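Local coordinates for protein manganese-dependent inorganic pyrophosphatase (Methanocaldococcus jannaschii, PDB 2EB0) that catalyses the manganese-dependent hydrolysis of inorganic diphosphate to two phosphates, as a family II pyrophosphatase with two metal ions in each subunit, at residues 202-207 and 291-296. Numbering follows the deposited sequence.
Sequences DFKNFD and MSRKKQ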
loop_
_atom_site.group_PDB
_atom_site.type_symbol
_atom_site.label_atom_id
_atom_site.label_comp_id
_atom_site.label_asym_id
_atom_site.label_seq_id
_atom_site.Cartn_x
_atom_site.Cartn_y
_atom_site.Cartn_z
ATOM N N ASP B 202 -18.092 -1.827 17.313
ATOM C CA ASP B 202 -17.416 -1.905 16.021
ATOM C C ASP B 202 -17.468 -0.596 15.247
ATOM O O ASP B 202 -17.859 -0.562 14.086
ATOM C CB ASP B 202 -18.035 -3.043 15.198
ATOM C CG ASP B 202 -17.357 -3.239 13.859
ATOM O OD1 ASP B 202 -16.112 -3.179 13.802
ATOM O OD2 ASP B 202 -18.071 -3.471 12.863
ATOM N N PHE B 203 -17.050 0.482 15.898
ATOM C CA PHE B 203 -17.057 1.798 15.283
ATOM C C PHE B 203 -15.686 2.121 14.700
ATOM O O PHE B 203 -14.672 2.025 15.393
ATOM C CB PHE B 203 -17.427 2.852 16.327
ATOM C CG PHE B 203 -17.989 4.104 15.746
ATOM C CD1 PHE B 203 -19.365 4.278 15.641
ATOM C CD2 PHE B 203 -17.148 5.109 15.281
ATOM C CE1 PHE B 203 -19.898 5.437 15.077
ATOM C CE2 PHE B 203 -17.672 6.275 14.713
ATOM C CZ PHE B 203 -19.052 6.437 14.611
ATOM N N LYS B 204 -15.660 2.505 13.428
ATOM C CA LYS B 204 -14.412 2.853 12.756
ATOM C C LYS B 204 -14.414 4.331 12.391
ATOM O O LYS B 204 -15.432 4.870 11.958
ATOM C CB LYS B 204 -14.242 2.018 11.483
ATOM C CG LYS B 204 -13.815 0.591 11.717
ATOM C CD LYS B 204 -12.366 0.387 11.293
ATOM C CE LYS B 204 -11.885 -1.032 11.584
ATOM N NZ LYS B 204 -12.696 -2.056 10.874
ATOM N N ASN B 205 -13.275 4.983 12.577
ATOM C CA ASN B 205 -13.145 6.399 12.250
ATOM C C ASN B 205 -12.285 6.560 11.012
ATOM O O ASN B 205 -11.342 5.798 10.818
ATOM C CB ASN B 205 -12.524 7.149 13.423
ATOM C CG ASN B 205 -13.434 7.184 14.622
ATOM O OD1 ASN B 205 -14.625 7.462 14.494
ATOM N ND2 ASN B 205 -12.884 6.909 15.797
ATOM N N PHE B 206 -12.614 7.533 10.168
ATOM C CA PHE B 206 -11.851 7.770 8.938
ATOM C C PHE B 206 -11.591 9.243 8.684
ATOM O O PHE B 206 -12.217 10.121 9.287
ATOM C CB PHE B 206 -12.591 7.265 7.690
ATOM C CG PHE B 206 -12.976 5.818 7.732
ATOM C CD1 PHE B 206 -14.052 5.389 8.509
ATOM C CD2 PHE B 206 -12.270 4.881 6.981
ATOM C CE1 PHE B 206 -14.421 4.048 8.540
ATOM C CE2 PHE B 206 -12.624 3.537 7.002
ATOM C CZ PHE B 206 -13.704 3.114 7.784
ATOM N N ASP B 207 -10.670 9.495 7.761
ATOM C CA ASP B 207 -10.360 10.846 7.343
ATOM C C ASP B 207 -10.640 10.843 5.843
ATOM O O ASP B 207 -9.898 10.235 5.069
ATOM C CB ASP B 207 -8.894 11.192 7.584
ATOM C CG ASP B 207 -8.563 12.621 7.177
ATOM O OD1 ASP B 207 -7.366 12.962 7.071
ATOM O OD2 ASP B 207 -9.506 13.411 6.970
ATOM N N MET B 291 -23.502 -5.174 2.756
ATOM C CA MET B 291 -23.038 -5.832 3.978
ATOM C C MET B 291 -21.613 -5.432 4.340
ATOM O O MET B 291 -21.217 -5.511 5.502
ATOM C CB MET B 291 -23.050 -7.349 3.831
ATOM C CG MET B 291 -24.402 -8.017 3.819
ATOM S SD MET B 291 -24.161 -9.812 3.875
ATOM C CE MET B 291 -24.107 -10.074 5.646
ATOM N N SER B 292 -20.841 -5.013 3.342
ATOM C CA SER B 292 -19.447 -4.660 3.574
ATOM C C SER B 292 -19.134 -3.186 3.673
ATOM O O SER B 292 -19.313 -2.420 2.723
ATOM C CB SER B 292 -18.558 -5.262 2.489
ATOM O OG SER B 292 -17.225 -4.826 2.668
ATOM N N ARG B 293 -18.633 -2.807 4.836
ATOM C CA ARG B 293 -18.245 -1.440 5.088
ATOM C C ARG B 293 -17.117 -1.070 4.137
ATOM O O ARG B 293 -17.218 -0.095 3.399
ATOM C CB ARG B 293 -17.776 -1.309 6.537
ATOM C CG ARG B 293 -17.236 0.045 6.923
ATOM C CD ARG B 293 -17.301 0.207 8.431
ATOM N NE ARG B 293 -16.618 -0.880 9.126
ATOM C CZ ARG B 293 -16.784 -1.177 10.414
ATOM N NH1 ARG B 293 -17.623 -0.473 11.167
ATOM N NH2 ARG B 293 -16.103 -2.179 10.947
ATOM N N LYS B 294 -16.056 -1.872 4.139
ATOM C CA LYS B 294 -14.885 -1.608 3.312
ATOM C C LYS B 294 -15.093 -1.708 1.807
ATOM O O LYS B 294 -14.334 -1.128 1.034
ATOM C CB LYS B 294 -13.738 -2.561 3.695
ATOM C CG LYS B 294 -13.883 -3.956 3.099
ATOM C CD LYS B 294 -12.622 -4.800 3.246
ATOM C CE LYS B 294 -12.317 -5.121 4.693
ATOM N NZ LYS B 294 -13.429 -5.861 5.348
ATOM N N LYS B 295 -16.107 -2.440 1.376
ATOM C CA LYS B 295 -16.300 -2.605 -0.050
ATOM C C LYS B 295 -17.531 -1.919 -0.637
ATOM O O LYS B 295 -17.546 -1.574 -1.814
ATOM C CB LYS B 295 -16.336 -4.098 -0.372
ATOM C CG LYS B 295 -16.344 -4.434 -1.849
ATOM C CD LYS B 295 -16.072 -5.916 -2.051
ATOM C CE LYS B 295 -15.857 -6.251 -3.519
ATOM N NZ LYS B 295 -15.410 -7.663 -3.680
ATOM N N GLN B 296 -18.545 -1.694 0.189
ATOM C CA GLN B 296 -19.772 -1.089 -0.288
ATOM C C GLN B 296 -20.114 0.279 0.303
ATOM O O GLN B 296 -20.888 1.035 -0.293
ATOM C CB GLN B 296 -20.921 -2.065 -0.042
ATOM C CG GLN B 296 -20.735 -3.381 -0.785
ATOM C CD GLN B 296 -21.791 -4.417 -0.437
ATOM O OE1 GLN B 296 -21.747 -5.025 0.631
ATOM N NE2 GLN B 296 -22.750 -4.617 -1.337
#
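Arg293 sets off with CG opposite its backbone N (chi1 176°) and bends at chi3 (55°), which carries its guanidinium to Asp202. The Asp202 carboxylate, with CG also anti to N, comes from the opposite direction. The arginine grips it end-on. NH1 donates to the backbone O of Asp202 at 2.9 Å, in the guanidinium plane. NH2 makes a nearly straight salt-bridge bond to Asp202 OD1 at 3.0 Å, on the syn side but tilted out of the carboxylate plane, with a second, weak bond to OD2. The two flat groups are turned 58° apart. Lys204 crosses the arginine at about a right angle, its CG centred over one guanidinium face. Its NZ lies 3.4 Å from Arg293 NH2, two donors with no hydrogen bond between them. With an alanine at Arg293, the Asp202 carboxylate is likely to lose its cationic mate, its backbone O the NH1 donor, and Lys204 CG the flat group beneath it. At their nearest atoms, the Lys204 side chain is about 4 Å from a bound manganese ion and about 3 Å from the side chain of His7, a manganese ligand. Arg293 belongs to the SRKKQ signature of the family, and with Lys204 probably forms a cationic wall of the diphosphate site. Within the DHHA2 domain, the contact ties helix 293-306, N-capped by Ser292, to the lead into edge strand 204-208, beside strand 211-220.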